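Local coordinates for lipoprotein (Clostridium difficile, PDB 4OTE) that probably binds methionine outside the membrane as the lipid-anchored receptor of an uptake system, at residues F100-N110 / P146-I156. Sequence-based numbering, arbitrary orientation.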
loop_
_atom_site.group_PDB
_atom_site.type_symbol
_atom_site.label_atom_id
_atom_site.label_comp_id
_atom_site.label_asym_id
_atom_site.label_seq_id
_atom_site.Cartn_x
_atom_site.Cartn_y
_atom_site.Cartn_z
ATOM N N PHE A 100 12.469 -22.374 1.525
ATOM C CA PHE A 100 11.183 -22.952 1.117
ATOM C C PHE A 100 11.365 -24.412 0.685
ATOM O O PHE A 100 12.367 -24.762 0.062
ATOM C CB PHE A 100 10.524 -22.145 -0.017
ATOM C CG PHE A 100 9.773 -20.923 0.455
ATOM C CD1 PHE A 100 8.711 -21.040 1.346
ATOM C CD2 PHE A 100 10.117 -19.656 -0.004
ATOM C CE1 PHE A 100 8.022 -19.920 1.782
ATOM C CE2 PHE A 100 9.429 -18.531 0.428
ATOM C CZ PHE A 100 8.380 -18.663 1.321
ATOM N N LYS A 101 10.394 -25.251 1.035
ATOM C CA LYS A 101 10.420 -26.682 0.712
ATOM C C LYS A 101 9.012 -27.173 0.367
ATOM O O LYS A 101 8.047 -26.418 0.485
ATOM C CB LYS A 101 10.987 -27.487 1.889
ATOM C CG LYS A 101 10.348 -27.176 3.236
ATOM C CD LYS A 101 10.253 -28.414 4.118
ATOM C CE LYS A 101 9.884 -28.076 5.557
ATOM N NZ LYS A 101 8.731 -27.140 5.686
ATOM N N LYS A 102 8.907 -28.432 -0.059
ATOM C CA LYS A 102 7.612 -29.052 -0.378
ATOM C C LYS A 102 6.612 -28.913 0.765
ATOM O O LYS A 102 6.955 -29.136 1.927
ATOM C CB LYS A 102 7.773 -30.540 -0.726
ATOM C CG LYS A 102 7.573 -30.883 -2.198
ATOM C CD LYS A 102 8.788 -30.538 -3.043
ATOM C CE LYS A 102 8.641 -31.079 -4.457
ATOM N NZ LYS A 102 9.912 -30.985 -5.227
ATOM N N GLY A 103 5.382 -28.537 0.426
ATOM C CA GLY A 103 4.307 -28.426 1.406
ATOM C C GLY A 103 4.130 -27.041 2.003
ATOM O O GLY A 103 3.070 -26.737 2.553
ATOM N N ASP A 104 5.156 -26.197 1.900
ATOM C CA ASP A 104 5.110 -24.861 2.494
ATOM C C ASP A 104 3.970 -24.027 1.910
ATOM O O ASP A 104 3.630 -24.152 0.731
ATOM C CB ASP A 104 6.443 -24.124 2.302
ATOM C CG ASP A 104 7.551 -24.648 3.210
ATOM O OD1 ASP A 104 7.313 -25.592 3.994
ATOM O OD2 ASP A 104 8.676 -24.109 3.139
ATOM N N THR A 105 3.389 -23.175 2.751
ATOM C CA THR A 105 2.238 -22.369 2.372
ATOM C C THR A 105 2.568 -20.878 2.415
ATOM O O THR A 105 3.191 -20.402 3.368
ATOM C CB THR A 105 1.050 -22.645 3.313
ATOM O OG1 THR A 105 1.425 -22.335 4.660
ATOM C CG2 THR A 105 0.628 -24.106 3.238
ATOM N N ILE A 106 2.153 -20.150 1.379
ATOM C CA ILE A 106 2.261 -18.692 1.359
ATOM C C ILE A 106 0.860 -18.077 1.373
ATOM O O ILE A 106 0.030 -18.393 0.518
ATOM C CB ILE A 106 3.055 -18.188 0.131
ATOM C CG1 ILE A 106 4.499 -18.706 0.189
ATOM C CG2 ILE A 106 3.056 -16.660 0.076
ATOM C CD1 ILE A 106 5.357 -18.304 -0.992
ATOM N N ALA A 107 0.602 -17.212 2.351
ATOM C CA ALA A 107 -0.654 -16.463 2.415
ATOM C C ALA A 107 -0.580 -15.246 1.498
ATOM O O ALA A 107 0.404 -14.505 1.520
ATOM C CB ALA A 107 -0.954 -16.030 3.842
ATOM N N ILE A 108 -1.628 -15.056 0.697
ATOM C CA ILE A 108 -1.708 -13.965 -0.276
ATOM C C ILE A 108 -3.108 -13.339 -0.248
ATOM O O ILE A 108 -4.089 -14.014 0.076
ATOM C CB ILE A 108 -1.395 -14.483 -1.702
ATOM C CG1 ILE A 108 0.022 -15.053 -1.764
ATOM C CG2 ILE A 108 -1.526 -13.383 -2.743
ATOM C CD1 ILE A 108 0.568 -15.163 -3.173
ATOM N N SER A 109 -3.194 -12.058 -0.593
ATOM C CA SER A 109 -4.467 -11.352 -0.671
ATOM C C SER A 109 -5.347 -11.912 -1.788
ATOM O O SER A 109 -4.854 -12.269 -2.857
ATOM C CB SER A 109 -4.232 -9.859 -0.909
ATOM O OG SER A 109 -5.455 -9.178 -1.131
ATOM N N ASN A 110 -6.651 -11.972 -1.533
ATOM C CA ASN A 110 -7.622 -12.379 -2.551
ATOM C C ASN A 110 -7.949 -11.278 -3.571
ATOM O O ASN A 110 -8.774 -11.485 -4.458
ATOM C CB ASN A 110 -8.908 -12.919 -1.900
ATOM C CG ASN A 110 -9.545 -11.936 -0.929
ATOM O OD1 ASN A 110 -9.313 -10.729 -0.998
ATOM N ND2 ASN A 110 -10.353 -12.456 -0.012
ATOM N N PRO A 146 8.614 -25.922 -8.511
ATOM C CA PRO A 146 9.575 -26.914 -8.009
ATOM C C PRO A 146 9.335 -27.351 -6.567
ATOM O O PRO A 146 9.314 -28.548 -6.283
ATOM C CB PRO A 146 10.932 -26.195 -8.125
ATOM C CG PRO A 146 10.621 -24.764 -8.414
ATOM C CD PRO A 146 9.304 -24.775 -9.125
ATOM N N LYS A 147 9.130 -26.386 -5.675
ATOM C CA LYS A 147 9.055 -26.667 -4.242
ATOM C C LYS A 147 7.630 -26.841 -3.714
ATOM O O LYS A 147 7.396 -26.692 -2.515
ATOM C CB LYS A 147 9.783 -25.567 -3.471
ATOM C CG LYS A 147 11.139 -25.247 -4.070
ATOM C CD LYS A 147 12.123 -24.738 -3.038
ATOM C CE LYS A 147 13.519 -24.653 -3.625
ATOM N NZ LYS A 147 14.354 -23.674 -2.883
ATOM N N GLY A 148 6.690 -27.163 -4.601
ATOM C CA GLY A 148 5.312 -27.467 -4.213
ATOM C C GLY A 148 4.718 -26.484 -3.223
ATOM O O GLY A 148 4.210 -26.881 -2.172
ATOM N N ILE A 149 4.788 -25.200 -3.562
ATOM C CA ILE A 149 4.263 -24.145 -2.706
ATOM C C ILE A 149 2.752 -24.042 -2.875
ATOM O O ILE A 149 2.255 -23.920 -3.994
ATOM C CB ILE A 149 4.894 -22.774 -3.044
ATOM C CG1 ILE A 149 6.419 -22.819 -2.871
ATOM C CG2 ILE A 149 4.288 -21.668 -2.183
ATOM C CD1 ILE A 149 6.885 -23.170 -1.472
ATOM N N GLN A 150 2.031 -24.091 -1.757
ATOM C CA GLN A 150 0.581 -23.931 -1.758
ATOM C C GLN A 150 0.251 -22.495 -1.370
ATOM O O GLN A 150 0.966 -21.882 -0.577
ATOM C CB GLN A 150 -0.081 -24.906 -0.780
ATOM C CG GLN A 150 0.534 -26.298 -0.772
ATOM C CD GLN A 150 -0.296 -27.309 -0.003
ATOM O OE1 GLN A 150 -1.524 -27.306 -0.076
ATOM N NE2 GLN A 150 0.377 -28.191 0.731
ATOM N N PHE A 151 -0.834 -21.965 -1.929
ATOM C CA PHE A 151 -1.212 -20.575 -1.712
ATOM C C PHE A 151 -2.550 -20.466 -0.993
ATOM O O PHE A 151 -3.538 -21.071 -1.408
ATOM C CB PHE A 151 -1.252 -19.835 -3.044
ATOM C CG PHE A 151 0.084 -19.756 -3.716
ATOM C CD1 PHE A 151 0.925 -18.682 -3.481
ATOM C CD2 PHE A 151 0.517 -20.772 -4.557
ATOM C CE1 PHE A 151 2.167 -18.609 -4.084
ATOM C CE2 PHE A 151 1.759 -20.706 -5.165
ATOM C CZ PHE A 151 2.586 -19.621 -4.928
ATOM N N LYS A 152 -2.567 -19.696 0.089
ATOM C CA LYS A 152 -3.768 -19.488 0.885
ATOM C C LYS A 152 -4.303 -18.088 0.604
ATOM O O LYS A 152 -3.725 -17.097 1.050
ATOM C CB LYS A 152 -3.437 -19.662 2.367
ATOM C CG LYS A 152 -4.641 -19.717 3.287
ATOM C CD LYS A 152 -4.221 -20.138 4.687
ATOM C CE LYS A 152 -5.414 -20.284 5.615
ATOM N NZ LYS A 152 -4.992 -20.729 6.970
ATOM N N GLU A 153 -5.391 -18.013 -0.161
ATOM C CA GLU A 153 -5.983 -16.729 -0.548
ATOM C C GLU A 153 -6.929 -16.237 0.545
ATOM O O GLU A 153 -7.914 -16.900 0.861
ATOM C CB GLU A 153 -6.710 -16.849 -1.892
ATOM C CG GLU A 153 -5.761 -17.018 -3.076
ATOM C CD GLU A 153 -6.451 -17.473 -4.354
ATOM O OE1 GLU A 153 -7.395 -18.289 -4.281
ATOM O OE2 GLU A 153 -6.032 -17.026 -5.443
ATOM N N LEU A 154 -6.614 -15.074 1.119
ATOM C CA LEU A 154 -7.347 -14.532 2.266
ATOM C C LEU A 154 -7.732 -13.072 2.062
ATOM O O LEU A 154 -7.179 -12.387 1.198
ATOM C CB LEU A 154 -6.485 -14.629 3.527
ATOM C CG LEU A 154 -6.107 -16.033 4.005
ATOM C CD1 LEU A 154 -5.007 -15.961 5.058
ATOM C CD2 LEU A 154 -7.331 -16.759 4.545
ATOM N N ASP A 155 -8.683 -12.609 2.874
ATOM C CA ASP A 155 -8.975 -11.183 2.996
ATOM C C ASP A 155 -7.737 -10.532 3.586
ATOM O O ASP A 155 -7.144 -11.060 4.531
ATOM C CB ASP A 155 -10.183 -10.951 3.912
ATOM C CG ASP A 155 -10.680 -9.503 3.896
ATOM O OD1 ASP A 155 -9.870 -8.562 3.735
ATOM O OD2 ASP A 155 -11.903 -9.306 4.064
ATOM N N ILE A 156 -7.350 -9.390 3.024
ATOM C CA ILE A 156 -6.132 -8.686 3.434
ATOM C C ILE A 156 -6.042 -8.466 4.948
ATOM O O ILE A 156 -4.956 -8.526 5.517
ATOM C CB ILE A 156 -5.990 -7.336 2.689
ATOM C CG1 ILE A 156 -4.620 -6.713 2.956
ATOM C CG2 ILE A 156 -7.106 -6.367 3.070
ATOM C CD1 ILE A 156 -4.276 -5.601 1.990
#
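I106 and I108 reach across to F151 and K152 where strand 105-109 pairs in parallel with strand 150-154, an edge strand, within this chain, of a five-stranded mixed sheet; helix 112-124 lies in the connection between them, making a beta-alpha-beta crossover of the periplasmic-binding-protein type. Backbone bonds alternate as parallel pairing requires. I106 gives its N-H to Q150 O (2.9 Å) and takes that of K152 on its own O, and I108 repeats the pattern with K152 O and L154 N. The last bond, N110 N to L154 O, is less straight, at 144° at the hydrogen, where 100-110 has already left its strand.

Apolar side chains suit I106, I108 and F151 because helix 112-124 covers them, L122 meeting both I106 and F151; E153, on the same face, is exposed and touches P139. In the conformer described, I108 CD1 touches F151 CD1 at 3.6 Å, side by side. One face of the F151 ring receives I149 CG2 near its periphery, and that same methyl lies 3.7 Å from I106 CD1. The other branch of I149, with CG1 beside its own N (chi1 -59°), carries CD1 to within 4.0 Å of F100 CD1, the two crossing at about a right angle. On the reverse face Q150 and K152 are exposed, whereas the small A107 packs on A169.

Ahead of the strands, a type II turn from K101 to D104 places G103 at a positive phi that glycine tolerates easily. D104 braces this turn with both carboxylate oxygens: OD2 takes K101 N from above the carboxylate plane, while OD1 offers its syn lone pair to K101 NZ in a salt bridge. K102, kinked at its second torsion (78°), turns NZ back to P146 O at 2.7 Å, almost in line with the carbonyl bond.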